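Local coordinates for protein FAD-binding oxidoreductase (Gulosibacter chungangensis, PDB 7PBG) that oxidises 4-ethylphenol, dehydrogenating it to 4-vinylphenol with a covalently bound FAD, and probably acts on related 4-alkylphenols, at residues A[292-297]-A[361-366]; A[299-302]-A[308-311]; A[183-186]-A[190-193]; A[65-70]-A[109-114]. All coordinates share one frame; numbering follows the deposited sequence.

Contact 1: A[292-297]-A[361-366]; sequences EEWQTE and GDRASE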
loop_
_atom_site.group_PDB
_atom_site.type_symbol
_atom_site.label_atom_id
_atom_site.label_comp_id
_atom_site.label_asym_id
_atom_site.label_seq_id
_atom_site.Cartn_x
_atom_site.Cartn_y
_atom_site.Cartn_z
ATOM N N GLU A 292 -37.916 0.269 20.668
ATOM C CA GLU A 292 -39.313 0.403 21.160
ATOM C C GLU A 292 -39.723 1.878 21.189
ATOM O O GLU A 292 -40.971 2.142 21.264
ATOM C CB GLU A 292 -39.453 -0.258 22.516
ATOM C CG GLU A 292 -39.501 -1.773 22.364
ATOM C CD GLU A 292 -39.696 -2.500 23.679
ATOM O OE1 GLU A 292 -40.389 -3.536 23.637
ATOM O OE2 GLU A 292 -39.185 -2.015 24.751
ATOM N N GLU A 293 -38.773 2.816 21.128
ATOM C CA GLU A 293 -39.156 4.259 21.087
ATOM C C GLU A 293 -39.911 4.518 19.792
ATOM O O GLU A 293 -40.693 5.510 19.714
ATOM C CB GLU A 293 -37.951 5.178 21.239
ATOM C CG GLU A 293 -37.281 5.076 22.604
ATOM C CD GLU A 293 -36.044 5.932 22.770
ATOM O OE1 GLU A 293 -34.999 5.423 23.204
ATOM O OE2 GLU A 293 -36.154 7.161 22.561
ATOM N N TRP A 294 -39.720 3.666 18.790
ATOM C CA TRP A 294 -40.289 3.857 17.439
ATOM C C TRP A 294 -41.389 2.842 17.138
ATOM O O TRP A 294 -42.324 3.227 16.387
ATOM C CB TRP A 294 -39.177 3.759 16.385
ATOM C CG TRP A 294 -37.997 4.567 16.814
ATOM C CD1 TRP A 294 -36.794 4.122 17.274
ATOM C CD2 TRP A 294 -37.965 5.999 16.918
ATOM N NE1 TRP A 294 -35.992 5.169 17.597
ATOM C CE2 TRP A 294 -36.691 6.330 17.407
ATOM C CE3 TRP A 294 -38.874 7.011 16.631
ATOM C CZ2 TRP A 294 -36.303 7.645 17.609
ATOM C CZ3 TRP A 294 -38.505 8.313 16.871
ATOM C CH2 TRP A 294 -37.232 8.628 17.347
ATOM N N GLN A 295 -41.260 1.621 17.614
ATOM C CA GLN A 295 -42.172 0.547 17.225
ATOM C C GLN A 295 -42.159 -0.522 18.302
ATOM O O GLN A 295 -41.079 -1.009 18.618
ATOM C CB GLN A 295 -41.814 -0.006 15.846
ATOM C CG GLN A 295 -42.533 -1.302 15.543
ATOM C CD GLN A 295 -42.305 -1.732 14.117
ATOM O OE1 GLN A 295 -42.259 -0.895 13.215
ATOM N NE2 GLN A 295 -42.132 -3.042 13.929
ATOM N N THR A 296 -43.328 -0.820 18.876
ATOM C CA THR A 296 -43.437 -1.868 19.925
ATOM C C THR A 296 -43.573 -3.253 19.301
ATOM O O THR A 296 -43.159 -4.233 19.995
ATOM C CB THR A 296 -44.574 -1.593 20.926
ATOM O OG1 THR A 296 -45.791 -1.351 20.227
ATOM C CG2 THR A 296 -44.315 -0.383 21.792
ATOM N N GLU A 297 -44.145 -3.369 18.102
ATOM C CA GLU A 297 -44.336 -4.694 17.473
ATOM C C GLU A 297 -42.956 -5.265 17.186
ATOM O O GLU A 297 -42.100 -4.584 16.634
ATOM C CB GLU A 297 -45.192 -4.580 16.216
ATOM C CG GLU A 297 -46.654 -4.188 16.436
ATOM C CD GLU A 297 -46.893 -2.681 16.548
ATOM O OE1 GLU A 297 -45.900 -1.898 16.459
ATOM O OE2 GLU A 297 -48.043 -2.283 16.827
ATOM N N GLY A 361 -30.645 17.233 24.536
ATOM C CA GLY A 361 -31.961 16.895 23.990
ATOM C C GLY A 361 -31.978 16.897 22.461
ATOM O O GLY A 361 -32.947 16.455 21.931
ATOM N N ASP A 362 -30.957 17.446 21.784
ATOM C CA ASP A 362 -31.015 17.666 20.301
ATOM C C ASP A 362 -30.298 16.471 19.683
ATOM O O ASP A 362 -29.047 16.499 19.557
ATOM C CB ASP A 362 -30.441 19.030 19.918
ATOM C CG ASP A 362 -30.434 19.316 18.437
ATOM O OD1 ASP A 362 -30.478 18.356 17.667
ATOM O OD2 ASP A 362 -30.349 20.517 18.066
ATOM N N ARG A 363 -31.036 15.398 19.439
ATOM C CA ARG A 363 -30.395 14.122 19.075
ATOM C C ARG A 363 -29.715 14.248 17.708
ATOM O O ARG A 363 -28.639 13.610 17.519
ATOM C CB ARG A 363 -31.367 12.951 19.140
ATOM C CG ARG A 363 -31.743 12.601 20.569
ATOM C CD ARG A 363 -32.930 11.674 20.619
ATOM N NE ARG A 363 -34.200 12.275 20.165
ATOM C CZ ARG A 363 -35.361 11.623 20.128
ATOM N NH1 ARG A 363 -35.418 10.340 20.464
ATOM N NH2 ARG A 363 -36.439 12.238 19.710
ATOM N N ALA A 364 -30.245 15.049 16.785
ATOM C CA ALA A 364 -29.544 15.274 15.494
ATOM C C ALA A 364 -28.157 15.864 15.808
ATOM O O ALA A 364 -27.136 15.509 15.166
ATOM C CB ALA A 364 -30.316 16.209 14.581
ATOM N N SER A 365 -28.106 16.804 16.752
ATOM C CA SER A 365 -26.831 17.476 17.081
ATOM C C SER A 365 -25.851 16.490 17.732
ATOM O O SER A 365 -24.651 16.584 17.505
ATOM C CB SER A 365 -27.022 18.713 17.888
ATOM O OG SER A 365 -27.203 18.410 19.259
ATOM N N GLU A 366 -26.365 15.506 18.452
ATOM C CA GLU A 366 -25.540 14.488 19.118
ATOM C C GLU A 366 -24.949 13.596 18.044
ATOM O O GLU A 366 -23.742 13.221 18.127
ATOM C CB GLU A 366 -26.435 13.732 20.091
ATOM C CG GLU A 366 -25.721 12.723 20.964
ATOM C CD GLU A 366 -26.668 11.818 21.736
ATOM O OE1 GLU A 366 -27.856 12.288 21.968
ATOM O OE2 GLU A 366 -26.263 10.618 22.057
HETATM O O HOH W 1 -33.891 8.738 22.392
#

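Contact 2: A[299-302]-A[308-311]; sequences GPLT and RMVD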
loop_
_atom_site.group_PDB
_atom_site.type_symbol
_atom_site.label_atom_id
_atom_site.label_comp_id
_atom_site.label_asym_id
_atom_site.label_seq_id
_atom_site.Cartn_x
_atom_site.Cartn_y
_atom_site.Cartn_z
ATOM N N GLY A 299 -41.997 -7.492 15.022
ATOM C CA GLY A 299 -41.810 -7.760 13.585
ATOM C C GLY A 299 -41.009 -6.648 12.910
ATOM O O GLY A 299 -40.648 -5.655 13.557
ATOM N N PRO A 300 -40.689 -6.791 11.596
ATOM C CA PRO A 300 -39.833 -5.842 10.891
ATOM C C PRO A 300 -40.293 -4.390 11.024
ATOM O O PRO A 300 -41.503 -4.083 11.084
ATOM C CB PRO A 300 -39.936 -6.295 9.405
ATOM C CG PRO A 300 -40.261 -7.750 9.488
ATOM C CD PRO A 300 -41.078 -7.936 10.750
ATOM N N LEU A 301 -39.327 -3.481 11.021
ATOM C CA LEU A 301 -39.644 -2.048 11.144
ATOM C C LEU A 301 -40.522 -1.654 9.969
ATOM O O LEU A 301 -40.204 -2.009 8.832
ATOM C CB LEU A 301 -38.354 -1.234 11.193
ATOM C CG LEU A 301 -37.529 -1.435 12.463
ATOM C CD1 LEU A 301 -36.099 -0.956 12.288
ATOM C CD2 LEU A 301 -38.171 -0.765 13.653
ATOM N N THR A 302 -41.614 -0.948 10.248
ATOM C CA THR A 302 -42.545 -0.487 9.203
ATOM C C THR A 302 -41.996 0.801 8.597
ATOM O O THR A 302 -41.142 1.440 9.218
ATOM C CB THR A 302 -43.949 -0.303 9.792
ATOM O OG1 THR A 302 -43.851 0.774 10.723
ATOM C CG2 THR A 302 -44.470 -1.565 10.462
ATOM N N ARG A 308 -41.267 7.944 11.536
ATOM C CA ARG A 308 -41.254 8.511 12.915
ATOM C C ARG A 308 -39.810 8.868 13.314
ATOM O O ARG A 308 -39.560 9.950 13.884
ATOM C CB ARG A 308 -41.876 7.568 13.954
ATOM C CG ARG A 308 -43.375 7.397 13.809
ATOM C CD ARG A 308 -43.930 6.694 15.033
ATOM N NE ARG A 308 -43.801 5.254 15.003
ATOM C CZ ARG A 308 -44.566 4.419 14.326
ATOM N NH1 ARG A 308 -45.564 4.903 13.600
ATOM N NH2 ARG A 308 -44.362 3.100 14.406
ATOM N N MET A 309 -38.839 7.992 13.051
ATOM C CA MET A 309 -37.405 8.268 13.302
ATOM C C MET A 309 -36.999 9.553 12.563
ATOM O O MET A 309 -36.408 10.444 13.192
ATOM C CB MET A 309 -36.523 7.111 12.864
ATOM C CG MET A 309 -36.849 5.815 13.535
ATOM S SD MET A 309 -35.878 4.506 12.793
ATOM C CE MET A 309 -36.761 3.042 13.328
ATOM N N VAL A 310 -37.276 9.617 11.257
ATOM C CA VAL A 310 -36.893 10.792 10.442
ATOM C C VAL A 310 -37.475 12.037 11.093
ATOM O O VAL A 310 -36.734 13.033 11.221
ATOM C CB VAL A 310 -37.325 10.677 8.966
ATOM C CG1 VAL A 310 -37.108 12.001 8.264
ATOM C CG2 VAL A 310 -36.591 9.521 8.333
ATOM N N ASP A 311 -38.769 12.024 11.395
ATOM C CA ASP A 311 -39.499 13.271 11.736
ATOM C C ASP A 311 -39.122 13.710 13.141
ATOM O O ASP A 311 -38.907 14.882 13.369
ATOM C CB ASP A 311 -41.012 13.074 11.674
ATOM C CG ASP A 311 -41.519 12.767 10.275
ATOM O OD1 ASP A 311 -40.764 13.057 9.303
ATOM O OD2 ASP A 311 -42.678 12.294 10.158
HETATM O O HOH W 2 -45.359 0.921 12.828
#

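Contact 3: A[183-186]-A[190-193]; sequences EVVL and EVLR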
loop_
_atom_site.group_PDB
_atom_site.type_symbol
_atom_site.label_atom_id
_atom_site.label_comp_id
_atom_site.label_asym_id
_atom_site.label_seq_id
_atom_site.Cartn_x
_atom_site.Cartn_y
_atom_site.Cartn_z
ATOM N N GLU A 183 7.091 -5.324 13.769
ATOM C CA GLU A 183 7.843 -6.462 14.318
ATOM C C GLU A 183 6.871 -7.632 14.379
ATOM O O GLU A 183 5.740 -7.457 14.906
ATOM C CB GLU A 183 8.423 -6.117 15.692
ATOM C CG GLU A 183 9.275 -7.240 16.276
ATOM C CD GLU A 183 9.922 -6.848 17.598
ATOM O OE1 GLU A 183 9.237 -6.906 18.611
ATOM O OE2 GLU A 183 11.088 -6.423 17.602
ATOM N N VAL A 184 7.310 -8.784 13.889
ATOM C CA VAL A 184 6.446 -9.960 13.729
ATOM C C VAL A 184 7.210 -11.163 14.251
ATOM O O VAL A 184 8.296 -11.421 13.788
ATOM C CB VAL A 184 5.957 -10.134 12.262
ATOM C CG1 VAL A 184 5.025 -11.302 12.123
ATOM C CG2 VAL A 184 5.264 -8.886 11.746
ATOM N N VAL A 185 6.575 -11.932 15.117
ATOM C CA VAL A 185 7.091 -13.285 15.471
ATOM C C VAL A 185 6.463 -14.226 14.464
ATOM O O VAL A 185 5.240 -14.356 14.409
ATOM C CB VAL A 185 6.770 -13.648 16.924
ATOM C CG1 VAL A 185 7.207 -15.078 17.198
ATOM C CG2 VAL A 185 7.392 -12.658 17.870
ATOM N N LEU A 186 7.306 -14.864 13.682
ATOM C CA LEU A 186 6.875 -15.816 12.653
ATOM C C LEU A 186 6.531 -17.143 13.341
ATOM O O LEU A 186 6.768 -17.297 14.528
ATOM C CB LEU A 186 7.955 -15.992 11.587
ATOM C CG LEU A 186 8.287 -14.725 10.802
ATOM C CD1 LEU A 186 9.544 -14.936 9.939
ATOM C CD2 LEU A 186 7.119 -14.306 9.946
ATOM N N GLU A 190 10.879 -17.074 15.053
ATOM C CA GLU A 190 11.889 -16.069 14.607
ATOM C C GLU A 190 11.235 -14.678 14.558
ATOM O O GLU A 190 10.075 -14.526 14.065
ATOM C CB GLU A 190 12.447 -16.395 13.213
ATOM C CG GLU A 190 13.434 -17.551 13.199
ATOM C CD GLU A 190 14.500 -17.499 14.285
ATOM O OE1 GLU A 190 15.369 -16.591 14.246
ATOM O OE2 GLU A 190 14.442 -18.337 15.190
ATOM N N VAL A 191 12.000 -13.674 14.935
ATOM C CA VAL A 191 11.496 -12.277 14.894
ATOM C C VAL A 191 11.896 -11.692 13.540
ATOM O O VAL A 191 13.112 -11.723 13.173
ATOM C CB VAL A 191 11.988 -11.392 16.043
ATOM C CG1 VAL A 191 11.446 -9.986 15.900
ATOM C CG2 VAL A 191 11.581 -11.933 17.403
ATOM N N LEU A 192 10.908 -11.092 12.878
ATOM C CA LEU A 192 11.080 -10.382 11.593
ATOM C C LEU A 192 10.744 -8.913 11.840
ATOM O O LEU A 192 9.718 -8.623 12.480
ATOM C CB LEU A 192 10.108 -10.982 10.586
ATOM C CG LEU A 192 9.834 -10.131 9.339
ATOM C CD1 LEU A 192 11.050 -10.205 8.436
ATOM C CD2 LEU A 192 8.602 -10.643 8.573
ATOM N N ARG A 193 11.559 -8.009 11.331
ATOM C CA ARG A 193 11.237 -6.572 11.261
ATOM C C ARG A 193 11.086 -6.218 9.786
ATOM O O ARG A 193 12.061 -6.413 8.991
ATOM C CB ARG A 193 12.287 -5.772 12.012
ATOM C CG ARG A 193 12.227 -5.955 13.523
ATOM C CD ARG A 193 13.194 -5.093 14.228
ATOM N NE ARG A 193 12.900 -5.054 15.661
ATOM C CZ ARG A 193 13.410 -4.190 16.526
ATOM N NH1 ARG A 193 14.287 -3.267 16.137
ATOM N NH2 ARG A 193 12.992 -4.227 17.784
#

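Contact 4: A[65-70]-A[109-114]; sequences EDVQVI and KRMNRV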
loop_
_atom_site.group_PDB
_atom_site.type_symbol
_atom_site.label_atom_id
_atom_site.label_comp_id
_atom_site.label_asym_id
_atom_site.label_seq_id
_atom_site.Cartn_x
_atom_site.Cartn_y
_atom_site.Cartn_z
ATOM N N GLU A 65 9.726 -11.681 23.451
ATOM C CA GLU A 65 10.410 -12.950 23.814
ATOM C C GLU A 65 9.373 -13.978 24.291
ATOM O O GLU A 65 9.504 -15.186 23.953
ATOM C CB GLU A 65 11.475 -12.703 24.879
ATOM C CG GLU A 65 12.293 -13.949 25.172
ATOM C CD GLU A 65 13.504 -13.713 26.066
ATOM O OE1 GLU A 65 13.748 -12.548 26.450
ATOM O OE2 GLU A 65 14.211 -14.694 26.359
ATOM N N ASP A 66 8.431 -13.556 25.126
ATOM C CA ASP A 66 7.359 -14.462 25.632
ATOM C C ASP A 66 6.627 -15.030 24.408
ATOM O O ASP A 66 6.399 -16.228 24.324
ATOM C CB ASP A 66 6.356 -13.768 26.538
ATOM C CG ASP A 66 6.843 -13.533 27.961
ATOM O OD1 ASP A 66 7.997 -13.896 28.274
ATOM O OD2 ASP A 66 6.045 -13.013 28.749
ATOM N N VAL A 67 6.200 -14.173 23.500
ATOM C CA VAL A 67 5.537 -14.655 22.245
ATOM C C VAL A 67 6.415 -15.704 21.548
ATOM O O VAL A 67 5.889 -16.779 21.126
ATOM C CB VAL A 67 5.149 -13.488 21.317
ATOM C CG1 VAL A 67 4.537 -14.023 20.032
ATOM C CG2 VAL A 67 4.174 -12.577 21.993
ATOM N N GLN A 68 7.715 -15.457 21.391
ATOM C CA GLN A 68 8.602 -16.429 20.698
ATOM C C GLN A 68 8.563 -17.787 21.410
ATOM O O GLN A 68 8.506 -18.808 20.734
ATOM C CB GLN A 68 10.045 -15.956 20.641
ATOM C CG GLN A 68 10.191 -14.619 19.945
ATOM C CD GLN A 68 11.636 -14.201 19.966
ATOM O OE1 GLN A 68 12.036 -13.418 20.832
ATOM N NE2 GLN A 68 12.434 -14.797 19.080
ATOM N N VAL A 69 8.707 -17.790 22.726
ATOM C CA VAL A 69 8.807 -19.062 23.490
ATOM C C VAL A 69 7.464 -19.764 23.417
ATOM O O VAL A 69 7.466 -21.001 23.274
ATOM C CB VAL A 69 9.308 -18.901 24.942
ATOM C CG1 VAL A 69 8.448 -18.026 25.787
ATOM C CG2 VAL A 69 9.486 -20.257 25.632
ATOM N N ILE A 70 6.345 -19.040 23.491
ATOM C CA ILE A 70 4.988 -19.669 23.343
ATOM C C ILE A 70 4.863 -20.335 21.962
ATOM O O ILE A 70 4.347 -21.481 21.844
ATOM C CB ILE A 70 3.868 -18.639 23.569
ATOM C CG1 ILE A 70 3.821 -18.186 25.035
ATOM C CG2 ILE A 70 2.510 -19.145 23.095
ATOM C CD1 ILE A 70 3.204 -16.807 25.216
ATOM N N LYS A 109 -3.179 -7.338 26.671
ATOM C CA LYS A 109 -3.392 -7.281 28.142
ATOM C C LYS A 109 -2.152 -6.621 28.768
ATOM O O LYS A 109 -2.331 -5.691 29.598
ATOM C CB LYS A 109 -3.666 -8.696 28.678
ATOM C CG LYS A 109 -3.786 -8.822 30.199
ATOM C CD LYS A 109 -5.149 -9.018 30.762
ATOM C CE LYS A 109 -5.205 -8.741 32.256
ATOM N NZ LYS A 109 -4.983 -9.971 33.046
ATOM N N ARG A 110 -0.936 -7.093 28.414
ATOM C CA ARG A 110 0.332 -6.620 29.019
ATOM C C ARG A 110 1.199 -5.845 28.023
ATOM O O ARG A 110 2.021 -5.016 28.472
ATOM C CB ARG A 110 1.101 -7.818 29.561
ATOM C CG ARG A 110 0.303 -8.534 30.633
ATOM C CD ARG A 110 0.993 -9.786 31.071
ATOM N NE ARG A 110 2.293 -9.489 31.652
ATOM C CZ ARG A 110 3.318 -10.339 31.713
ATOM N NH1 ARG A 110 3.192 -11.564 31.245
ATOM N NH2 ARG A 110 4.433 -9.984 32.330
ATOM N N MET A 111 1.117 -6.131 26.729
ATOM C CA MET A 111 1.982 -5.444 25.751
ATOM C C MET A 111 1.220 -4.229 25.227
ATOM O O MET A 111 0.554 -4.362 24.167
ATOM C CB MET A 111 2.352 -6.414 24.635
ATOM C CG MET A 111 3.152 -7.597 25.180
ATOM S SD MET A 111 3.490 -8.874 23.928
ATOM C CE MET A 111 4.678 -8.002 22.914
ATOM N N ASN A 112 1.223 -3.120 25.984
ATOM C CA ASN A 112 0.186 -2.084 25.800
ATOM C C ASN A 112 0.770 -0.676 25.782
ATOM O O ASN A 112 -0.031 0.258 25.913
ATOM C CB ASN A 112 -0.942 -2.255 26.805
ATOM C CG ASN A 112 -0.448 -2.035 28.226
ATOM O OD1 ASN A 112 0.729 -1.711 28.439
ATOM N ND2 ASN A 112 -1.343 -2.185 29.190
ATOM N N ARG A 113 2.053 -0.523 25.490
ATOM C CA ARG A 113 2.721 0.805 25.491
ATOM C C ARG A 113 2.646 1.485 24.121
ATOM O O ARG A 113 2.861 0.850 23.049
ATOM C CB ARG A 113 4.168 0.682 25.996
ATOM C CG ARG A 113 4.249 0.286 27.470
ATOM C CD ARG A 113 5.139 1.151 28.319
ATOM N NE ARG A 113 6.547 1.110 27.947
ATOM C CZ ARG A 113 7.411 0.104 28.192
ATOM N NH1 ARG A 113 7.025 -0.964 28.870
ATOM N NH2 ARG A 113 8.684 0.204 27.828
ATOM N N VAL A 114 2.446 2.802 24.178
ATOM C CA VAL A 114 2.876 3.702 23.094
ATOM C C VAL A 114 4.378 3.925 23.270
ATOM O O VAL A 114 4.793 4.396 24.398
ATOM C CB VAL A 114 2.096 5.021 23.161
ATOM C CG1 VAL A 114 2.630 6.005 22.150
ATOM C CG2 VAL A 114 0.598 4.783 23.045
HETATM O O HOH W 3 5.618 -13.169 31.384
#

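Contact 1: A[292-297]-A[361-366]
The guanidinium of R363 meets two flat groups at once. At its edge, near its plane, lies the carboxylate of E293, turned only 7° from it; the indole of W294 approaches obliquely, its plane tilted 20° from that of the guanidinium. Both touches fall on one nitrogen: NH1 of R363 is 3.9 Å from OE2 of E293 and 4.0 Å from CH2 of W294. One face of the indole carries CB of E293, set toward the rim of the ring. The ion pair is long, and water 1 bridges it, giving a hydrogen to E293 OE2 at 2.8 Å and accepting one from R363 NH1 at 2.9 Å. The other carboxylate oxygen, OE1 of E293, is held by the backbone N of K290, while W294 NE1 bonds S289. R363 opens helix 363-375, for which D362 is the N-cap: S365 N donates to D362 OD1 at 3.0 Å, from above the carboxylate plane. The contact thus joins the start of that helix to the loop between helices 281-288 and 303-313. The R363 side chain also touches L313 of helix 303-313, whose E312 packs on W294.

Contact 2: A[299-302]-A[308-311]
L301 and M309 cross at about a right angle, and the thioether chain meets the leucine with its last atom. CE of M309 sits against both branches of the isopropyl group, 4.1 Å from L301 CD2 and 4.2 Å from L301 CD1, so the methyl faces the fork of the leucine. M309 gets there by running extended beyond CG (chi2 173°, chi3 -163°), which carries the methyl the full length of the side chain from the helix to the loop. Both residues are buried, and the touch is purely apolar.

Beside it runs a second, polar line between T302 and R308. Their nearest atoms, T302 OG1 and R308 NH2, are 4.4 Å apart and do not bond directly; water 2 spans them, 2.6 Å from T302 OG1, and takes a hydrogen from R308 NH2 at 2.9 Å, lying in the guanidinium plane at its edge. T302 is the N-cap of helix 303-313, its OG1 bonded to the backbone N of A305, and R308 NH2 also donates to the carbonyl of W294. The arginine therefore ties the first turns of the helix to the loop that leads into it.

On the apolar side, helix 281-288 lies against both partners: T282 touches L301, V281 and A285 touch M309, and W294 of the intervening loop covers M309 as well.

Contact 3: A[183-186]-A[190-193]
Strands 179-186 and 191-193 form an antiparallel beta hairpin within the FAD-binding domain, and this contact is the part next to its turn. V184 and L192 make the hydrogen-bonded pair: V184 N donates to L192 O and L192 N returns to V184 O, both at 2.8 Å. Toward the turn, L186 N donates to E190 O at an almost straight 175°. The flanking pairs, E183 with R193 and V185 with V191, are non-hydrogen-bonded, and their side chains share one face of the sheet. There CG2 of V185 meets CG2 of V191, and T64, V67 and Q68 of helix 64-77 cover the two valines. On the other face V184 and L192 pack on F220, and the side chain of V184 is about 7 Å from the bound FAD; L186 reaches across the strands, its CD1 4.0 Å from L192 CB. The second subunit covers the outer strand, where its N493 and Q497 bond the carbonyls of V191 and R193.

The E183 and R193 chains run alongside each other in one direction. E183 has CG anti to its nitrogen (chi1 -177°) and runs on extended, laying CG 3.5 Å from V191 CG1. Its OE1 is bonded to the hydroxyls of T229 and T64. A leucine in its place would probably leave R193 without its buried counter-charge and the two threonine hydroxyls without their shared partner. In the salt bridge, R193 turns its NE and NH2 edge to a single oxygen, hydrogen-bonding E183 OE2 from NE at 3.0 Å, on the anti side, and from NH2 at 2.9 Å.

Contact 4: A[65-70]-A[109-114]
V67 rests one methyl on the thioether of M111: CG2 of the valine is 4.2 Å from SD of the methionine, a buried apolar touch between helix 64-77 and the loop that follows strand 103-106. Both segments belong to the FAD-binding domain, and the side chain of V67 is about 8 Å from the bound FAD. The valine meets the sulfur rather than the terminal methyl because the M111 chain, extended as far as SD, turns there (chi3 71°) and swings CE aside.

A polar contact accompanies it one residue earlier in each segment. D66 and R110 approach at about a right angle, with carboxylate and guanidinium planes 50° apart. OD2 of D66 lies 4.1 Å from NH1 of R110 but well out of the guanidinium plane, so no N-H points at it and the pair is one of nearby opposite charges, not a salt bridge. Water 3 makes the actual link: it donates to D66 OD2 at 2.7 Å and accepts from R110 NH1 at 2.9 Å, sitting at the guanidinium edge, in its plane. Each of the two atoms has a firm partner of its own besides. D66 OD2 accepts from the backbone N of G62, just before the helix, and R110 NH1 donates to the carbonyl of W60, while the same guanidinium makes a cation-pi contact with Y30. Both charged ends are thereby tied to the backbone that runs from strand 57-59 into the helix.

V67 also touches I227 of strand 226-237, and M111 touches T229 of the same strand; I26 of helix 12-26 also packs on D66.

How the contacts relate
Contacts 1 and 2 adjoin, their centres about 10 Å apart, and share the loop before helix 303-313. Contacts 3 and 4 adjoin on the opposite side of the chain's centre, their centres about 12 Å apart, where helix 64-77 lies on the hairpin. Contact 3 is the buried one, with dense backbone bonding and a direct salt bridge, and it alone touches the second subunit. The other three are only partly buried and small; each sets a bridging water between polar ends, joined by an indole in contact 1 and by methionine packing in contacts 2 and 4.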